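Local coordinates for envelope glycoprotein E (Human herpesvirus 1, PDB 2GIY) that pairs with gI to bind the Fc part of host IgG and is required in epithelial cells for cell-to-cell spread of the virus, at residues A[54-66]-A[80-92]. Residues are numbered along the deposited sequence; the frame is centred on the assembly and turned at random.
Sequences FDVPTSCAEMRIY and SPADAPCAASTWT
Arg64 and Ile65 pair in parallel with Ala87 and Ala88, placing 87-88 as an outer strand of a small three-stranded sheet beside the larger sheet of this Ig V-like domain, the C-terminal part of the gE ectodomain. Arg64 N donates to Cys86 O (2.8 Å), Arg64 O accepts Ala88 N, and Tyr66 N reaches Ala88 O (3.0 Å). A disulfide, Cys60 SG to Cys86 SG with chi3 -90°, ties the start of the pairing to the turn 57-60. On one face of the sheet the methyl of Ala88 sits squarely over the Phe54 ring, its CB 3.6 Å from the centroid, a CH-pi contact, while Thr90 O lies in the ring plane at 3.2 Å from Phe54 CE1. On the face of Arg64 and Ala87, the Arg64 chain, extended from CG to NE, brings NE to Glu62 OE2 in a salt bridge (3.4 Å), while Asp83 OD1 lies over a guanidinium face, a long, purely electrostatic pairing. Phe54 lies on Leu147, and Met63 and Ile65 on Leu145, setting the small sheet against strand 144-152 of the larger one. Asp83, the centre of an inverse gamma turn, holds the Tyr66 hydroxyl at two points. Tyr66 OH accepts from Asp83 N at 3.1 Å. In turn it donates to Asp83 OD2 at 2.5 Å, meeting that oxygen on its anti side, 26° out of the carboxylate plane.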
loop_
_atom_site.group_PDB
_atom_site.type_symbol
_atom_site.label_atom_id
_atom_site.label_comp_id
_atom_site.label_asym_id
_atom_site.label_seq_id
_atom_site.Cartn_x
_atom_site.Cartn_y
_atom_site.Cartn_z
ATOM N N PHE A 54 16.322 -7.215 10.706
ATOM C CA PHE A 54 16.139 -7.291 12.149
ATOM C C PHE A 54 16.320 -8.701 12.680
ATOM O O PHE A 54 15.787 -9.667 12.124
ATOM C CB PHE A 54 14.745 -6.784 12.530
ATOM C CG PHE A 54 14.544 -5.315 12.277
ATOM C CD1 PHE A 54 14.888 -4.373 13.242
ATOM C CD2 PHE A 54 14.025 -4.872 11.065
ATOM C CE1 PHE A 54 14.720 -3.006 13.004
ATOM C CE2 PHE A 54 13.852 -3.511 10.813
ATOM C CZ PHE A 54 14.202 -2.573 11.787
ATOM N N ASP A 55 17.087 -8.808 13.757
ATOM C CA ASP A 55 17.328 -10.087 14.408
ATOM C C ASP A 55 16.008 -10.583 15.000
ATOM O O ASP A 55 15.230 -9.796 15.552
ATOM C CB ASP A 55 18.361 -9.911 15.526
ATOM C CG ASP A 55 18.538 -11.166 16.364
ATOM O OD1 ASP A 55 19.168 -12.127 15.882
ATOM O OD2 ASP A 55 18.040 -11.187 17.511
ATOM N N VAL A 56 15.754 -11.882 14.869
ATOM C CA VAL A 56 14.543 -12.493 15.407
ATOM C C VAL A 56 14.960 -13.558 16.422
ATOM O O VAL A 56 15.273 -14.691 16.059
ATOM C CB VAL A 56 13.687 -13.146 14.287
ATOM C CG1 VAL A 56 12.431 -13.793 14.890
ATOM C CG2 VAL A 56 13.274 -12.089 13.270
ATOM N N PRO A 57 14.990 -13.193 17.712
ATOM C CA PRO A 57 15.383 -14.150 18.750
ATOM C C PRO A 57 14.503 -15.392 18.778
ATOM O O PRO A 57 13.305 -15.329 18.521
ATOM C CB PRO A 57 15.262 -13.337 20.035
ATOM C CG PRO A 57 15.599 -11.943 19.581
ATOM C CD PRO A 57 14.817 -11.845 18.283
ATOM N N THR A 58 15.123 -16.518 19.099
ATOM C CA THR A 58 14.436 -17.798 19.190
ATOM C C THR A 58 13.317 -17.747 20.231
ATOM O O THR A 58 12.276 -18.387 20.069
ATOM C CB THR A 58 15.430 -18.904 19.595
ATOM O OG1 THR A 58 16.506 -18.942 18.650
ATOM C CG2 THR A 58 14.742 -20.259 19.646
ATOM N N SER A 59 13.537 -16.979 21.294
ATOM C CA SER A 59 12.562 -16.862 22.373
ATOM C C SER A 59 11.411 -15.890 22.114
ATOM O O SER A 59 10.533 -15.732 22.959
ATOM C CB SER A 59 13.271 -16.492 23.683
ATOM O OG SER A 59 14.138 -15.389 23.502
ATOM N N CYS A 60 11.411 -15.235 20.957
ATOM C CA CYS A 60 10.324 -14.323 20.624
ATOM C C CYS A 60 9.153 -15.129 20.086
ATOM O O CYS A 60 9.333 -16.018 19.251
ATOM C CB CYS A 60 10.760 -13.307 19.563
ATOM S SG CYS A 60 11.887 -12.022 20.177
ATOM N N ALA A 61 7.953 -14.822 20.572
ATOM C CA ALA A 61 6.751 -15.510 20.117
ATOM C C ALA A 61 6.407 -14.934 18.752
ATOM O O ALA A 61 5.932 -15.633 17.861
ATOM C CB ALA A 61 5.603 -15.270 21.091
ATOM N N GLU A 62 6.658 -13.640 18.602
ATOM C CA GLU A 62 6.388 -12.947 17.356
ATOM C C GLU A 62 7.159 -11.639 17.327
ATOM O O GLU A 62 7.561 -11.121 18.370
ATOM C CB GLU A 62 4.892 -12.664 17.227
ATOM C CG GLU A 62 4.288 -12.013 18.458
ATOM C CD GLU A 62 2.799 -11.772 18.315
ATOM O OE1 GLU A 62 2.070 -12.737 18.002
ATOM O OE2 GLU A 62 2.364 -10.618 18.518
ATOM N N MET A 63 7.373 -11.117 16.126
ATOM C CA MET A 63 8.074 -9.853 15.967
ATOM C C MET A 63 7.012 -8.778 15.851
ATOM O O MET A 63 5.954 -9.011 15.275
ATOM C CB MET A 63 8.938 -9.870 14.702
ATOM C CG MET A 63 10.176 -10.748 14.811
ATOM S SD MET A 63 11.287 -10.147 16.099
ATOM C CE MET A 63 11.760 -8.583 15.410
ATOM N N ARG A 64 7.284 -7.606 16.405
ATOM C CA ARG A 64 6.333 -6.515 16.329
ATOM C C ARG A 64 6.959 -5.313 15.640
ATOM O O ARG A 64 8.008 -4.827 16.056
ATOM C CB ARG A 64 5.849 -6.146 17.730
ATOM C CG ARG A 64 5.226 -7.330 18.441
ATOM C CD ARG A 64 4.373 -6.923 19.614
ATOM N NE ARG A 64 3.771 -8.096 20.243
ATOM C CZ ARG A 64 2.819 -8.044 21.168
ATOM N NH1 ARG A 64 2.354 -6.871 21.576
ATOM N NH2 ARG A 64 2.334 -9.166 21.685
ATOM N N ILE A 65 6.314 -4.858 14.571
ATOM C CA ILE A 65 6.791 -3.714 13.806
ATOM C C ILE A 65 6.029 -2.469 14.254
ATOM O O ILE A 65 4.806 -2.414 14.137
ATOM C CB ILE A 65 6.566 -3.938 12.276
ATOM C CG1 ILE A 65 7.356 -5.165 11.806
ATOM C CG2 ILE A 65 6.999 -2.701 11.492
ATOM C CD1 ILE A 65 6.997 -5.643 10.404
ATOM N N TYR A 66 6.749 -1.488 14.792
ATOM C CA TYR A 66 6.133 -0.245 15.241
ATOM C C TYR A 66 6.057 0.689 14.026
ATOM O O TYR A 66 6.976 1.461 13.772
ATOM C CB TYR A 66 6.984 0.408 16.339
ATOM C CG TYR A 66 6.997 -0.301 17.691
ATOM C CD1 TYR A 66 6.374 -1.538 17.876
ATOM C CD2 TYR A 66 7.646 0.276 18.781
ATOM C CE1 TYR A 66 6.403 -2.184 19.131
ATOM C CE2 TYR A 66 7.681 -0.356 20.027
ATOM C CZ TYR A 66 7.062 -1.577 20.195
ATOM O OH TYR A 66 7.114 -2.184 21.433
ATOM N N SER A 80 14.050 2.854 22.287
ATOM C CA SER A 80 13.996 1.838 23.339
ATOM C C SER A 80 12.614 1.193 23.332
ATOM O O SER A 80 11.800 1.418 24.234
ATOM C CB SER A 80 14.267 2.473 24.710
ATOM O OG SER A 80 15.555 3.073 24.760
ATOM N N PRO A 81 12.331 0.368 22.313
ATOM C CA PRO A 81 11.032 -0.303 22.200
ATOM C C PRO A 81 10.659 -1.171 23.394
ATOM O O PRO A 81 11.455 -1.981 23.873
ATOM C CB PRO A 81 11.163 -1.101 20.902
ATOM C CG PRO A 81 12.623 -1.408 20.842
ATOM C CD PRO A 81 13.262 -0.109 21.275
ATOM N N ALA A 82 9.432 -0.996 23.863
ATOM C CA ALA A 82 8.941 -1.742 25.011
ATOM C C ALA A 82 8.930 -3.246 24.795
ATOM O O ALA A 82 9.073 -4.004 25.746
ATOM C CB ALA A 82 7.536 -1.268 25.373
ATOM N N ASP A 83 8.778 -3.687 23.550
ATOM C CA ASP A 83 8.702 -5.117 23.293
ATOM C C ASP A 83 9.966 -5.969 23.260
ATOM O O ASP A 83 10.264 -6.628 22.262
ATOM C CB ASP A 83 7.859 -5.357 22.041
ATOM C CG ASP A 83 6.377 -5.218 22.327
ATOM O OD1 ASP A 83 5.844 -6.076 23.062
ATOM O OD2 ASP A 83 5.752 -4.252 21.844
ATOM N N ALA A 84 10.676 -5.980 24.391
ATOM C CA ALA A 84 11.888 -6.779 24.555
ATOM C C ALA A 84 12.714 -6.726 23.271
ATOM O O ALA A 84 12.742 -5.683 22.608
ATOM C CB ALA A 84 11.479 -8.207 24.905
ATOM N N PRO A 85 13.410 -7.823 22.901
ATOM C CA PRO A 85 14.187 -7.741 21.661
ATOM C C PRO A 85 13.386 -8.252 20.458
ATOM O O PRO A 85 13.965 -8.686 19.457
ATOM C CB PRO A 85 15.380 -8.637 21.956
ATOM C CG PRO A 85 14.729 -9.758 22.703
ATOM C CD PRO A 85 13.824 -9.010 23.678
ATOM N N CYS A 86 12.060 -8.200 20.565
ATOM C CA CYS A 86 11.173 -8.674 19.504
ATOM C C CYS A 86 10.483 -7.536 18.774
ATOM O O CYS A 86 9.368 -7.707 18.284
ATOM C CB CYS A 86 10.090 -9.586 20.084
ATOM S SG CYS A 86 10.690 -10.818 21.280
ATOM N N ALA A 87 11.135 -6.384 18.690
ATOM C CA ALA A 87 10.528 -5.239 18.028
ATOM C C ALA A 87 11.396 -4.624 16.941
ATOM O O ALA A 87 12.615 -4.570 17.061
ATOM C CB ALA A 87 10.184 -4.170 19.063
ATOM N N ALA A 88 10.745 -4.164 15.877
ATOM C CA ALA A 88 11.421 -3.487 14.777
ATOM C C ALA A 88 10.864 -2.068 14.881
ATOM O O ALA A 88 9.715 -1.816 14.508
ATOM C CB ALA A 88 11.039 -4.125 13.445
ATOM N N SER A 89 11.666 -1.152 15.416
ATOM C CA SER A 89 11.212 0.226 15.614
ATOM C C SER A 89 12.283 1.275 15.375
ATOM O O SER A 89 11.996 2.473 15.364
ATOM C CB SER A 89 10.687 0.389 17.041
ATOM O OG SER A 89 11.728 0.160 17.984
ATOM N N THR A 90 13.521 0.834 15.212
ATOM C CA THR A 90 14.614 1.765 14.979
ATOM C C THR A 90 15.770 0.978 14.385
ATOM O O THR A 90 15.740 -0.251 14.365
ATOM C CB THR A 90 15.060 2.438 16.302
ATOM O OG1 THR A 90 15.909 3.554 16.013
ATOM C CG2 THR A 90 15.819 1.442 17.179
ATOM N N TRP A 91 16.782 1.677 13.893
ATOM C CA TRP A 91 17.920 0.990 13.316
ATOM C C TRP A 91 19.154 1.873 13.285
ATOM O O TRP A 91 19.080 3.088 13.479
ATOM C CB TRP A 91 17.570 0.512 11.896
ATOM C CG TRP A 91 17.142 1.624 10.977
ATOM C CD1 TRP A 91 17.943 2.376 10.169
ATOM C CD2 TRP A 91 15.813 2.138 10.815
ATOM N NE1 TRP A 91 17.199 3.330 9.513
ATOM C CE2 TRP A 91 15.887 3.205 9.891
ATOM C CE3 TRP A 91 14.567 1.799 11.359
ATOM C CZ2 TRP A 91 14.759 3.942 9.501
ATOM C CZ3 TRP A 91 13.443 2.533 10.971
ATOM C CH2 TRP A 91 13.551 3.591 10.050
ATOM N N THR A 92 20.296 1.241 13.068
ATOM C CA THR A 92 21.561 1.945 12.974
ATOM C C THR A 92 22.091 1.617 11.584
ATOM O O THR A 92 21.956 2.418 10.658
ATOM C CB THR A 92 22.548 1.475 14.068
ATOM O OG1 THR A 92 22.635 0.044 14.065
ATOM C CG2 THR A 92 22.071 1.948 15.446
HETATM O O HOH W 1 16.723 -9.014 18.740
HETATM O O HOH W 2 14.884 -7.223 16.559
#